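Local coordinates for molybdopterin-guanine dinucleotide biosynthesis protein B (MobB) (Archaeoglobus fulgidus, PDB 2F1R), which probably binds GTP and takes part in making the guanine dinucleotide form of the molybdenum cofactor, as expected of a MobB-family P-loop protein, at residues R21-L26 with V33-R38; N83-I88 with V99-F104; D110-V115 with A153-S158. All blocks are in the same frame, centred on the assembly; numbering follows the deposited sequence.

Contact 1: residues R21-L26 with V33-R38; sequences RMMPIL and VAVVKR
Helix 21-26 and strand 33-37, which carry Met-23 and Leu-26 against Val-33 and Val-35, run nearly antiparallel, at 155° between their directions, with their axes 10.5 Å apart at the closest approach. The backbones come nearest at Leu-26 and Val-33, where the CA atoms are 7.8 Å apart; no hydrogen bond joins the two segments, and the contact is made by apolar side chains. Met-23 does most of this work. Its CG lies anti to the backbone N (chi1 -155°), and bends at the next two torsions fold the thioether round to the strand. There the sulfur SD rests on the flank of Val-33, 3.7 Å from its CB, and the terminal methyl CE reaches on to a second strand residue, 3.9 Å from Val-35 CG2. The same CE is also 3.9 Å from Val-33 CG1, and thus spans two residues that point to the same side of the strand. Leu-26, one turn later, adds a lighter touch with its CB 4.2 Å from Val-33 CG2. Shortening Met-23 to an alanine would remove SD and CE, and is likely to leave Val-35 without its cover from this helix segment and to open a gap beside Val-33, with Leu-26 its remaining neighbour in residues 21-26. Ala-34 and Val-36, directed to the other side of the sheet, meet helix 85-93. The strand edge beyond is taken by the second subunit, whose own strand pairs in parallel with residues 34-37, while its Ser-59 packs on Met-23. Helix 12-28 follows strand 4-9 and a loop with the pattern of a Walker A P-loop, and strand 98-102 lies between strands 4-9 and 33-37; the contact is therefore the return half of a beta-alpha-beta crossover, as expected in a P-loop NTPase fold.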
ATOM      1  N   ARG A  21      14.977 -14.104   7.797  1.00 18.81           N
ATOM      2  CA  ARG A  21      15.864 -14.426   8.915  1.00 20.53           C
ATOM      3  C   ARG A  21      16.616 -13.212   9.426  1.00 18.72           C
ATOM      4  O   ARG A  21      16.804 -13.068  10.612  1.00 19.45           O
ATOM      5  CB  ARG A  21      16.851 -15.550   8.525  1.00 20.48           C
ATOM      6  CG  ARG A  21      16.167 -16.936   8.536  1.00 23.48           C
ATOM      7  CD  ARG A  21      17.180 -18.100   8.420  1.00 26.17           C
ATOM      8  NE  ARG A  21      18.012 -17.892   7.229  1.00 40.64           N
ATOM      9  CZ  ARG A  21      19.052 -18.640   6.838  1.00 45.81           C
ATOM     10  NH1 ARG A  21      19.435 -19.735   7.528  1.00 44.20           N
ATOM     11  NH2 ARG A  21      19.718 -18.258   5.730  1.00 46.68           N
ATOM     12  N   MET A  22      17.064 -12.324   8.538  1.00 17.39           N
ATOM     13  CA  MET A  22      17.748 -11.112   9.033  1.00 15.38           C
ATOM     14  C   MET A  22      16.785 -10.114   9.736  1.00 16.18           C
ATOM     15  O   MET A  22      17.154  -9.477  10.735  1.00 15.72           O
ATOM     16  CB  MET A  22      18.489 -10.388   7.911  1.00 14.84           C
ATOM     17  CG  MET A  22      19.705 -11.127   7.306  1.00 14.69           C
ATOM     18  SD  MET A  22      20.715 -10.046   6.242  1.00 10.35           S
ATOM     19  CE  MET A  22      19.453  -9.494   5.042  1.00 10.13           C
ATOM     20  N   MET A  23      15.569  -9.980   9.193  1.00 16.74           N
ATOM     21  CA  MET A  23      14.598  -8.970   9.648  1.00 17.57           C
ATOM     22  C   MET A  23      14.455  -8.781  11.188  1.00 19.05           C
ATOM     23  O   MET A  23      14.640  -7.642  11.697  1.00 18.37           O
ATOM     24  CB  MET A  23      13.231  -9.143   8.904  1.00 17.30           C
ATOM     25  CG  MET A  23      12.360  -7.838   8.815  1.00 13.31           C
ATOM     26  SD  MET A  23      13.201  -6.449   8.094  1.00  3.97           S
ATOM     27  CE  MET A  23      13.448  -7.099   6.473  1.00 11.08           C
ATOM     28  N   PRO A  24      14.160  -9.859  11.950  1.00 20.74           N
ATOM     29  CA  PRO A  24      14.104  -9.616  13.432  1.00 22.50           C
ATOM     30  C   PRO A  24      15.374  -8.968  14.030  1.00 23.34           C
ATOM     31  O   PRO A  24      15.243  -8.124  14.894  1.00 24.36           O
ATOM     32  CB  PRO A  24      13.898 -10.996  14.034  1.00 22.88           C
ATOM     33  CG  PRO A  24      13.282 -11.828  12.908  1.00 23.70           C
ATOM     34  CD  PRO A  24      13.847 -11.255  11.601  1.00 21.35           C
ATOM     35  N   ILE A  25      16.575  -9.321  13.574  1.00 23.95           N
ATOM     36  CA  ILE A  25      17.788  -8.657  14.073  1.00 24.73           C
ATOM     37  C   ILE A  25      17.857  -7.177  13.659  1.00 25.17           C
ATOM     38  O   ILE A  25      18.169  -6.304  14.481  1.00 25.14           O
ATOM     39  CB  ILE A  25      19.116  -9.352  13.612  1.00 25.30           C
ATOM     40  CG1 ILE A  25      19.238 -10.780  14.117  1.00 25.55           C
ATOM     41  CG2 ILE A  25      20.329  -8.582  14.142  1.00 25.56           C
ATOM     42  CD1 ILE A  25      18.681 -11.795  13.219  1.00 28.71           C
ATOM     43  N   LEU A  26      17.601  -6.893  12.383  1.00 25.38           N
ATOM     44  CA  LEU A  26      17.588  -5.498  11.913  1.00 26.47           C
ATOM     45  C   LEU A  26      16.593  -4.662  12.736  1.00 26.27           C
ATOM     46  O   LEU A  26      16.928  -3.586  13.195  1.00 25.74           O
ATOM     47  CB  LEU A  26      17.241  -5.413  10.410  1.00 25.64           C
ATOM     48  CG  LEU A  26      18.198  -6.186   9.523  1.00 25.49           C
ATOM     49  CD1 LEU A  26      17.637  -6.450   8.076  1.00 22.07           C
ATOM     50  CD2 LEU A  26      19.618  -5.544   9.509  1.00 22.05           C
ATOM     51  N   VAL A  33      12.280  -0.890   8.566  1.00 11.23           N
ATOM     52  CA  VAL A  33      12.677  -1.490   7.289  1.00  8.81           C
ATOM     53  C   VAL A  33      11.516  -1.694   6.283  1.00  8.81           C
ATOM     54  O   VAL A  33      10.410  -2.110   6.638  1.00  7.48           O
ATOM     55  CB  VAL A  33      13.482  -2.797   7.492  1.00  9.43           C
ATOM     56  CG1 VAL A  33      14.090  -3.261   6.158  1.00  9.49           C
ATOM     57  CG2 VAL A  33      14.592  -2.664   8.591  1.00  6.08           C
ATOM     58  N   ALA A  34      11.769  -1.420   5.016  1.00  7.90           N
ATOM     59  CA  ALA A  34      10.792  -1.812   3.981  1.00  8.31           C
ATOM     60  C   ALA A  34      11.485  -2.676   2.925  1.00  8.92           C
ATOM     61  O   ALA A  34      12.663  -2.472   2.650  1.00 10.20           O
ATOM     62  CB  ALA A  34      10.156  -0.615   3.346  1.00  7.45           C
ATOM     63  N   VAL A  35      10.769  -3.671   2.413  1.00  9.91           N
ATOM     64  CA  VAL A  35      11.212  -4.553   1.305  1.00 10.24           C
ATOM     65  C   VAL A  35      10.393  -4.291   0.033  1.00 10.72           C
ATOM     66  O   VAL A  35       9.134  -4.272   0.084  1.00 10.37           O
ATOM     67  CB  VAL A  35      11.111  -6.018   1.695  1.00  9.75           C
ATOM     68  CG1 VAL A  35      11.406  -6.962   0.499  1.00 10.70           C
ATOM     69  CG2 VAL A  35      12.026  -6.311   2.888  1.00  8.11           C
ATOM     70  N   VAL A  36      11.096  -4.027  -1.070  1.00 10.08           N
ATOM     71  CA  VAL A  36      10.451  -3.843  -2.384  1.00 11.46           C
ATOM     72  C   VAL A  36      10.672  -5.135  -3.204  1.00 13.65           C
ATOM     73  O   VAL A  36      11.794  -5.593  -3.343  1.00 12.97           O
ATOM     74  CB  VAL A  36      10.972  -2.609  -3.108  1.00 11.16           C
ATOM     75  CG1 VAL A  36      10.179  -2.350  -4.384  1.00 11.18           C
ATOM     76  CG2 VAL A  36      10.848  -1.389  -2.215  1.00  9.20           C
ATOM     77  N   LYS A  37       9.590  -5.759  -3.662  1.00 15.96           N
ATOM     78  CA  LYS A  37       9.699  -6.962  -4.465  1.00 19.18           C
ATOM     79  C   LYS A  37       8.778  -6.871  -5.665  1.00 19.99           C
ATOM     80  O   LYS A  37       7.814  -6.135  -5.648  1.00 18.87           O
ATOM     81  CB  LYS A  37       9.450  -8.233  -3.626  1.00 18.77           C
ATOM     82  CG  LYS A  37       8.063  -8.363  -3.001  1.00 22.76           C
ATOM     83  CD  LYS A  37       7.831  -9.754  -2.323  1.00 23.62           C
ATOM     84  CE  LYS A  37       7.403 -10.890  -3.322  1.00 29.21           C
ATOM     85  NZ  LYS A  37       7.934 -12.232  -2.871  1.00 30.21           N
ATOM     86  N   ARG A  38       9.163  -7.571  -6.731  1.00 21.97           N
ATOM     87  CA  ARG A  38       8.321  -7.897  -7.889  1.00 24.42           C
ATOM     88  C   ARG A  38       7.581  -9.185  -7.572  1.00 24.76           C
ATOM     89  O   ARG A  38       6.378  -9.167  -7.368  1.00 26.91           O
ATOM     90  CB  ARG A  38       9.198  -8.140  -9.117  1.00 24.80           C
ATOM     91  CG  ARG A  38       9.948  -6.904  -9.618  1.00 27.24           C
ATOM     92  CD  ARG A  38       9.192  -6.234 -10.776  1.00 32.44           C
ATOM     93  NE  ARG A  38       9.823  -4.983 -11.226  1.00 38.78           N
ATOM     94  CZ  ARG A  38      11.087  -4.844 -11.647  1.00 41.46           C
ATOM     95  NH1 ARG A  38      11.944  -5.875 -11.665  1.00 41.66           N
ATOM     96  NH2 ARG A  38      11.519  -3.638 -12.027  1.00 43.50           N
TER

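Contact 2: residues N83-I88 with V99-F104; sequences NDLDWI and VITEGF
Leu-85, in the first turn of helix 85-93, reaches across to Phe-104 and Thr-101, and its side chain can be followed outward from CB, which points toward strand 98-102. CG, the branch point, already lies against the aromatic ring, 3.8 Å from Phe-104 CD1. From there the two methyls part. CD1 reaches the root of the phenylalanine, 3.8 Å from Phe-104 CB, whereas CD2 settles over the ring face: it stands 4.0 Å from the centroid of Phe-104 and 12° off the ring normal, an almost axial CH-pi contact. Both methyls also border Thr-101, CD2 being 3.7 Å from its OG1. That hydroxyl is buried and has no polar partner in the model, so hydrocarbon is what it meets from this side.

The helix packs here on one face of the parallel sheet of a P-loop NTPase fold, covering strand 98-102 near its C-terminal end, where the chain turns through Gly-103 into Phe-104. The backbone angles of Gly-103 would jam a side chain against the preceding carbonyl. Phe-104 CG lies beside the backbone N (chi1 -68°), which carries the ring back under Leu-85. Its edge comes near Asn-83 O, Arg-38 makes a cation-pi contact with it, and Ala-66 of the second subunit packs on it as well.

Asp-84 caps the start of the helix: its OD1 accepts from Trp-87 N at 3.2 Å, the bond nearly straight at 167° but arriving from above the carboxylate plane, and more weakly from Asp-86 N.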
ATOM      1  N   ASN A  83       8.399   0.169 -12.349  1.00 20.46           N
ATOM      2  CA  ASN A  83       9.760  -0.326 -12.559  1.00 20.59           C
ATOM      3  C   ASN A  83      10.824   0.613 -11.950  1.00 19.56           C
ATOM      4  O   ASN A  83      12.009   0.308 -11.956  1.00 18.88           O
ATOM      5  CB  ASN A  83      10.041  -0.453 -14.060  1.00 21.49           C
ATOM      6  CG  ASN A  83       9.451  -1.687 -14.662  1.00 25.09           C
ATOM      7  OD1 ASN A  83       8.865  -1.629 -15.748  1.00 33.51           O
ATOM      8  ND2 ASN A  83       9.613  -2.825 -13.996  1.00 28.51           N
ATOM      9  N   ASP A  84      10.384   1.741 -11.405  1.00 17.46           N
ATOM     10  CA  ASP A  84      11.278   2.809 -11.053  1.00 16.79           C
ATOM     11  C   ASP A  84      11.425   2.888  -9.536  1.00 17.33           C
ATOM     12  O   ASP A  84      10.549   3.428  -8.837  1.00 17.20           O
ATOM     13  CB  ASP A  84      10.749   4.120 -11.620  1.00 15.29           C
ATOM     14  CG  ASP A  84      11.750   5.251 -11.509  1.00 15.53           C
ATOM     15  OD1 ASP A  84      12.548   5.219 -10.573  1.00 11.45           O
ATOM     16  OD2 ASP A  84      11.702   6.192 -12.325  1.00 12.69           O
ATOM     17  N   LEU A  85      12.528   2.339  -9.028  1.00 16.95           N
ATOM     18  CA  LEU A  85      12.779   2.306  -7.605  1.00 16.83           C
ATOM     19  C   LEU A  85      12.830   3.681  -6.924  1.00 17.23           C
ATOM     20  O   LEU A  85      12.442   3.814  -5.769  1.00 17.56           O
ATOM     21  CB  LEU A  85      14.081   1.544  -7.311  1.00 16.53           C
ATOM     22  CG  LEU A  85      14.039   0.033  -7.214  1.00 15.37           C
ATOM     23  CD1 LEU A  85      15.461  -0.550  -6.970  1.00 13.11           C
ATOM     24  CD2 LEU A  85      13.043  -0.431  -6.111  1.00 13.47           C
ATOM     25  N   ASP A  86      13.335   4.691  -7.613  1.00 17.99           N
ATOM     26  CA  ASP A  86      13.431   6.024  -7.043  1.00 18.95           C
ATOM     27  C   ASP A  86      12.086   6.698  -6.919  1.00 18.71           C
ATOM     28  O   ASP A  86      11.869   7.454  -5.951  1.00 19.17           O
ATOM     29  CB  ASP A  86      14.322   6.921  -7.890  1.00 20.75           C
ATOM     30  CG  ASP A  86      15.756   6.375  -8.052  1.00 23.79           C
ATOM     31  OD1 ASP A  86      16.356   5.859  -7.067  1.00 21.74           O
ATOM     32  OD2 ASP A  86      16.258   6.496  -9.198  1.00 28.93           O
ATOM     33  N   TRP A  87      11.218   6.472  -7.911  1.00 16.56           N
ATOM     34  CA  TRP A  87       9.831   6.925  -7.884  1.00 16.38           C
ATOM     35  C   TRP A  87       9.124   6.230  -6.727  1.00 16.26           C
ATOM     36  O   TRP A  87       8.373   6.859  -6.022  1.00 17.14           O
ATOM     37  CB  TRP A  87       9.118   6.594  -9.217  1.00 16.07           C
ATOM     38  CG  TRP A  87       7.746   7.160  -9.372  1.00 14.59           C
ATOM     39  CD1 TRP A  87       7.436   8.383  -9.876  1.00 16.02           C
ATOM     40  CD2 TRP A  87       6.482   6.548  -9.012  1.00 16.89           C
ATOM     41  NE1 TRP A  87       6.074   8.569  -9.874  1.00 17.10           N
ATOM     42  CE2 TRP A  87       5.462   7.463  -9.355  1.00 15.41           C
ATOM     43  CE3 TRP A  87       6.114   5.317  -8.448  1.00 16.01           C
ATOM     44  CZ2 TRP A  87       4.099   7.198  -9.137  1.00 15.65           C
ATOM     45  CZ3 TRP A  87       4.747   5.060  -8.227  1.00 14.58           C
ATOM     46  CH2 TRP A  87       3.774   5.994  -8.569  1.00 16.87           C
ATOM     47  N   ILE A  88       9.382   4.939  -6.519  1.00 15.97           N
ATOM     48  CA  ILE A  88       8.762   4.221  -5.406  1.00 15.65           C
ATOM     49  C   ILE A  88       9.262   4.759  -4.059  1.00 16.21           C
ATOM     50  O   ILE A  88       8.454   5.050  -3.195  1.00 13.98           O
ATOM     51  CB  ILE A  88       8.928   2.692  -5.499  1.00 16.06           C
ATOM     52  CG1 ILE A  88       8.278   2.122  -6.759  1.00 15.48           C
ATOM     53  CG2 ILE A  88       8.272   1.977  -4.309  1.00 16.13           C
ATOM     54  CD1 ILE A  88       8.772   0.663  -7.122  1.00 14.45           C
ATOM     55  N   VAL A  99      15.921   0.393   3.040  1.00  9.19           N
ATOM     56  CA  VAL A  99      15.056  -0.225   2.041  1.00 10.16           C
ATOM     57  C   VAL A  99      15.814  -1.408   1.469  1.00  9.83           C
ATOM     58  O   VAL A  99      16.907  -1.254   0.940  1.00  9.49           O
ATOM     59  CB  VAL A  99      14.608   0.778   0.894  1.00 10.43           C
ATOM     60  CG1 VAL A  99      13.794   0.062  -0.200  1.00  8.91           C
ATOM     61  CG2 VAL A  99      13.812   1.957   1.491  1.00 11.76           C
ATOM     62  N   ILE A 100      15.233  -2.589   1.582  1.00 10.55           N
ATOM     63  CA  ILE A 100      15.752  -3.758   0.874  1.00 10.78           C
ATOM     64  C   ILE A 100      14.890  -4.095  -0.364  1.00 12.92           C
ATOM     65  O   ILE A 100      13.664  -4.131  -0.306  1.00 12.80           O
ATOM     66  CB  ILE A 100      15.822  -4.989   1.787  1.00 11.16           C
ATOM     67  CG1 ILE A 100      16.778  -4.678   2.945  1.00 11.10           C
ATOM     68  CG2 ILE A 100      16.270  -6.238   0.995  1.00  6.81           C
ATOM     69  CD1 ILE A 100      16.723  -5.624   4.057  1.00  8.58           C
ATOM     70  N   THR A 101      15.575  -4.365  -1.460  1.00 12.83           N
ATOM     71  CA  THR A 101      15.010  -4.806  -2.727  1.00 14.55           C
ATOM     72  C   THR A 101      15.224  -6.296  -2.930  1.00 14.84           C
ATOM     73  O   THR A 101      16.336  -6.793  -2.584  1.00 14.18           O
ATOM     74  CB  THR A 101      15.618  -4.061  -3.914  1.00 15.02           C
ATOM     75  OG1 THR A 101      15.020  -2.766  -4.029  1.00 17.26           O
ATOM     76  CG2 THR A 101      15.400  -4.844  -5.201  1.00 14.07           C
ATOM     77  N   GLU A 102      14.214  -7.058  -3.299  1.00 15.00           N
ATOM     78  CA  GLU A 102      14.392  -8.475  -3.606  1.00 16.51           C
ATOM     79  C   GLU A 102      14.432  -8.476  -5.116  1.00 15.70           C
ATOM     80  O   GLU A 102      13.425  -8.238  -5.811  1.00 15.73           O
ATOM     81  CB  GLU A 102      13.304  -9.347  -2.992  1.00 16.48           C
ATOM     82  CG  GLU A 102      13.396 -10.835  -3.238  1.00 20.03           C
ATOM     83  CD  GLU A 102      12.094 -11.569  -2.806  1.00 20.63           C
ATOM     84  OE1 GLU A 102      11.396 -12.181  -3.658  1.00 26.38           O
ATOM     85  OE2 GLU A 102      11.737 -11.497  -1.616  1.00 27.09           O
ATOM     86  N   GLY A 103      15.655  -8.612  -5.628  1.00 15.07           N
ATOM     87  CA  GLY A 103      15.862  -8.458  -7.057  1.00 13.41           C
ATOM     88  C   GLY A 103      16.022  -6.985  -7.402  1.00 12.77           C
ATOM     89  O   GLY A 103      16.729  -6.235  -6.652  1.00  8.07           O
ATOM     90  N   PHE A 104      15.388  -6.594  -8.523  1.00 11.20           N
ATOM     91  CA  PHE A 104      15.727  -5.339  -9.198  1.00 13.46           C
ATOM     92  C   PHE A 104      17.237  -5.204  -9.451  1.00 14.00           C
ATOM     93  O   PHE A 104      17.784  -4.097  -9.358  1.00 12.46           O
ATOM     94  CB  PHE A 104      15.263  -4.109  -8.360  1.00 13.14           C
ATOM     95  CG  PHE A 104      13.784  -3.960  -8.279  1.00 13.46           C
ATOM     96  CD1 PHE A 104      13.112  -3.068  -9.117  1.00 13.90           C
ATOM     97  CD2 PHE A 104      13.042  -4.704  -7.362  1.00 13.83           C
ATOM     98  CE1 PHE A 104      11.668  -2.933  -9.023  1.00 13.29           C
ATOM     99  CE2 PHE A 104      11.597  -4.560  -7.269  1.00 12.06           C
ATOM    100  CZ  PHE A 104      10.946  -3.691  -8.103  1.00 11.55           C
TER

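Contact 3: residues D110-V115 with A153-S158; sequences DRIVVV and AEFILS
Ser-158 OG donates to Phe-155 O at 2.6 Å, a short bond within helix 153-158 that ties a serine hydroxyl to the carbonyl three residues earlier; across the contact the same Phe-155 meets Ile-112 with its ring. The donor is tilted 31° from the carbonyl plane, with an angle of 116° at the oxygen, so the hydroxyl folds back beside the helix backbone. Nothing polar passes between the helix and strand 111-114.

What joins them is one methyl, Ile-112 CD1. The isoleucine points from the strand toward the helix, and its CG1 branch extends fully (chi2 -178°), which pushes CD1 out to the end of its reach. There it meets Ile-156 about equally at CG1 and CD1, the distance to Ile-156 CG1 being 3.9 Å, while the two side chains cross at a slant. Ile-156 leaves its helix pointing to one side, but its tip swings back to the strand. Phe-155 contributes its edge: Ile-112 CD1 lies near the ring plane, 4.3 Å from Phe-155 CD2, so the methyl sits at the rim of the ring and not over its face.

Strand 111-114 lies between strands 4-9 and 129-133 in the parallel sheet, and neighbouring strands share the helix with it, Ile-156 also touching Leu-5 and Phe-155 touching Ala-131. On another flank Ile-156 and Ala-153 pack on Met-22 of helix 12-28.

With no charge or hydrogen bond across it, the contact rests on dispersion and the exclusion of water, and between these two segments it depends on how well one extended isoleucine fits against Ile-156 and the edge of Phe-155.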
ATOM      1  N   ASP A 110      23.679  -0.644  -4.919  1.00  7.99           N
ATOM      2  CA  ASP A 110      24.597  -1.530  -4.181  1.00  8.15           C
ATOM      3  C   ASP A 110      23.871  -2.840  -3.854  1.00  7.94           C
ATOM      4  O   ASP A 110      22.688  -2.776  -3.571  1.00  8.58           O
ATOM      5  CB  ASP A 110      24.990  -0.880  -2.859  1.00  8.52           C
ATOM      6  CG  ASP A 110      25.851   0.380  -3.066  1.00 13.03           C
ATOM      7  OD1 ASP A 110      26.155   0.704  -4.244  1.00 16.25           O
ATOM      8  OD2 ASP A 110      26.173   1.026  -2.047  1.00 17.66           O
ATOM      9  N   ARG A 111      24.558  -3.992  -3.838  1.00  6.90           N
ATOM     10  CA  ARG A 111      23.886  -5.288  -3.676  1.00  5.79           C
ATOM     11  C   ARG A 111      24.675  -6.288  -2.872  1.00  7.26           C
ATOM     12  O   ARG A 111      25.915  -6.329  -2.930  1.00  5.82           O
ATOM     13  CB  ARG A 111      23.541  -5.932  -5.050  1.00  5.59           C
ATOM     14  CG  ARG A 111      24.740  -6.431  -5.946  1.00  5.07           C
ATOM     15  CD  ARG A 111      25.230  -5.346  -6.969  1.00  6.95           C
ATOM     16  NE  ARG A 111      24.094  -4.535  -7.447  1.00  7.46           N
ATOM     17  CZ  ARG A 111      23.332  -4.854  -8.475  1.00  6.86           C
ATOM     18  NH1 ARG A 111      23.594  -5.929  -9.200  1.00  7.61           N
ATOM     19  NH2 ARG A 111      22.346  -4.059  -8.814  1.00  9.19           N
ATOM     20  N   ILE A 112      23.923  -7.131  -2.173  1.00  7.61           N
ATOM     21  CA  ILE A 112      24.435  -8.391  -1.687  1.00  7.65           C
ATOM     22  C   ILE A 112      23.998  -9.470  -2.638  1.00  8.35           C
ATOM     23  O   ILE A 112      22.807  -9.545  -2.976  1.00  9.11           O
ATOM     24  CB  ILE A 112      23.990  -8.640  -0.227  1.00  8.32           C
ATOM     25  CG1 ILE A 112      24.568  -7.522   0.683  1.00  6.08           C
ATOM     26  CG2 ILE A 112      24.410 -10.052   0.240  1.00  9.26           C
ATOM     27  CD1 ILE A 112      24.227  -7.709   2.180  1.00  7.41           C
ATOM     28  N   VAL A 113      24.964 -10.280  -3.099  1.00  7.81           N
ATOM     29  CA  VAL A 113      24.731 -11.280  -4.158  1.00  7.91           C
ATOM     30  C   VAL A 113      24.665 -12.655  -3.536  1.00  8.03           C
ATOM     31  O   VAL A 113      25.665 -13.081  -2.945  1.00  8.78           O
ATOM     32  CB  VAL A 113      25.865 -11.300  -5.234  1.00  8.55           C
ATOM     33  CG1 VAL A 113      25.641 -12.471  -6.267  1.00  8.89           C
ATOM     34  CG2 VAL A 113      25.953  -9.956  -5.945  1.00  7.75           C
ATOM     35  N   VAL A 114      23.516 -13.334  -3.644  1.00  8.12           N
ATOM     36  CA  VAL A 114      23.330 -14.658  -3.060  1.00  9.57           C
ATOM     37  C   VAL A 114      23.246 -15.724  -4.147  1.00 11.48           C
ATOM     38  O   VAL A 114      22.278 -15.739  -4.936  1.00 11.26           O
ATOM     39  CB  VAL A 114      22.077 -14.709  -2.167  1.00 10.02           C
ATOM     40  CG1 VAL A 114      21.990 -16.047  -1.448  1.00  8.58           C
ATOM     41  CG2 VAL A 114      22.086 -13.560  -1.171  1.00  4.90           C
ATOM     42  N   VAL A 115      24.278 -16.560  -4.218  1.00 11.62           N
ATOM     43  CA  VAL A 115      24.383 -17.544  -5.287  1.00 10.17           C
ATOM     44  C   VAL A 115      24.745 -18.931  -4.758  1.00 10.97           C
ATOM     45  O   VAL A 115      25.260 -19.087  -3.657  1.00  9.22           O
ATOM     46  CB  VAL A 115      25.396 -17.134  -6.367  1.00 10.60           C
ATOM     47  CG1 VAL A 115      24.854 -15.954  -7.174  1.00  9.49           C
ATOM     48  CG2 VAL A 115      26.788 -16.810  -5.769  1.00  9.54           C
ATOM     49  N   ALA A 153      23.456  -9.599   8.709  1.00 15.71           N
ATOM     50  CA  ALA A 153      22.651  -8.539   9.302  1.00 15.87           C
ATOM     51  C   ALA A 153      23.538  -7.455   9.913  1.00 17.16           C
ATOM     52  O   ALA A 153      23.365  -6.244   9.623  1.00 18.10           O
ATOM     53  CB  ALA A 153      21.694  -9.136  10.330  1.00 14.63           C
ATOM     54  N   GLU A 154      24.540  -7.869  10.709  1.00 18.47           N
ATOM     55  CA  GLU A 154      25.471  -6.927  11.329  1.00 17.49           C
ATOM     56  C   GLU A 154      26.249  -6.137  10.303  1.00 17.66           C
ATOM     57  O   GLU A 154      26.543  -4.922  10.490  1.00 16.01           O
ATOM     58  CB  GLU A 154      26.435  -7.645  12.304  1.00 19.52           C
ATOM     59  CG  GLU A 154      27.436  -6.696  13.071  1.00 22.43           C
ATOM     60  CD  GLU A 154      26.769  -5.432  13.709  1.00 28.99           C
ATOM     61  OE1 GLU A 154      25.832  -5.581  14.542  1.00 32.24           O
ATOM     62  OE2 GLU A 154      27.188  -4.297  13.361  1.00 30.03           O
ATOM     63  N   PHE A 155      26.575  -6.817   9.196  1.00 17.54           N
ATOM     64  CA  PHE A 155      27.311  -6.169   8.115  1.00 16.18           C
ATOM     65  C   PHE A 155      26.438  -5.069   7.582  1.00 15.10           C
ATOM     66  O   PHE A 155      26.926  -3.999   7.260  1.00 16.55           O
ATOM     67  CB  PHE A 155      27.641  -7.194   7.005  1.00 17.12           C
ATOM     68  CG  PHE A 155      28.278  -6.608   5.775  1.00 16.75           C
ATOM     69  CD1 PHE A 155      29.544  -6.018   5.821  1.00 19.19           C
ATOM     70  CD2 PHE A 155      27.623  -6.671   4.556  1.00 18.54           C
ATOM     71  CE1 PHE A 155      30.142  -5.472   4.667  1.00 18.27           C
ATOM     72  CE2 PHE A 155      28.207  -6.160   3.394  1.00 15.63           C
ATOM     73  CZ  PHE A 155      29.464  -5.565   3.438  1.00 17.83           C
ATOM     74  N   ILE A 156      25.151  -5.348   7.426  1.00 15.24           N
ATOM     75  CA  ILE A 156      24.228  -4.340   6.909  1.00 14.27           C
ATOM     76  C   ILE A 156      24.111  -3.208   7.949  1.00 15.13           C
ATOM     77  O   ILE A 156      24.278  -2.045   7.608  1.00 15.20           O
ATOM     78  CB  ILE A 156      22.821  -4.892   6.536  1.00 14.71           C
ATOM     79  CG1 ILE A 156      22.929  -5.924   5.358  1.00 13.99           C
ATOM     80  CG2 ILE A 156      21.925  -3.655   6.134  1.00 13.68           C
ATOM     81  CD1 ILE A 156      21.692  -6.727   5.008  1.00 12.07           C
ATOM     82  N   LEU A 157      23.867  -3.544   9.213  1.00 16.41           N
ATOM     83  CA  LEU A 157      23.911  -2.493  10.275  1.00 17.53           C
ATOM     84  C   LEU A 157      25.201  -1.666  10.222  1.00 17.78           C
ATOM     85  O   LEU A 157      25.163  -0.451  10.318  1.00 17.48           O
ATOM     86  CB  LEU A 157      23.715  -3.112  11.663  1.00 17.59           C
ATOM     87  CG  LEU A 157      22.353  -3.782  11.836  1.00 18.11           C
ATOM     88  CD1 LEU A 157      22.298  -4.658  13.055  1.00 17.78           C
ATOM     89  CD2 LEU A 157      21.253  -2.730  11.926  1.00 20.33           C
ATOM     90  N   SER A 158      26.343  -2.307   9.984  1.00 19.29           N
ATOM     91  CA  SER A 158      27.612  -1.553   9.959  1.00 21.18           C
ATOM     92  C   SER A 158      27.669  -0.498   8.861  1.00 21.79           C
ATOM     93  O   SER A 158      28.100   0.620   9.127  1.00 21.11           O
ATOM     94  CB  SER A 158      28.855  -2.482   9.943  1.00 21.34           C
ATOM     95  OG  SER A 158      28.970  -3.168   8.691  1.00 26.31           O
TER

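All three contacts are buried and pack a helix on the same parallel sheet, yet they differ in place and chemistry. Contacts 1 and 2 sit on neighbouring strands, 33-37 and 98-102, tied by backbone bonds such as Val-36 N to Ile-100 O at 2.7 Å, and both touch the second subunit; contact 3, on strand 111-114, touches no other chain. Helices 12-28 and 149-160 pack side by side, so contacts 1 and 3 meet through Met-22 and Ile-156, whereas contacts 2 and 3 do not touch. Contact 1 is thioether on valine, contact 2 adds an aromatic face, and contact 3, smallest in buried area, is mainly isoleucine on isoleucine.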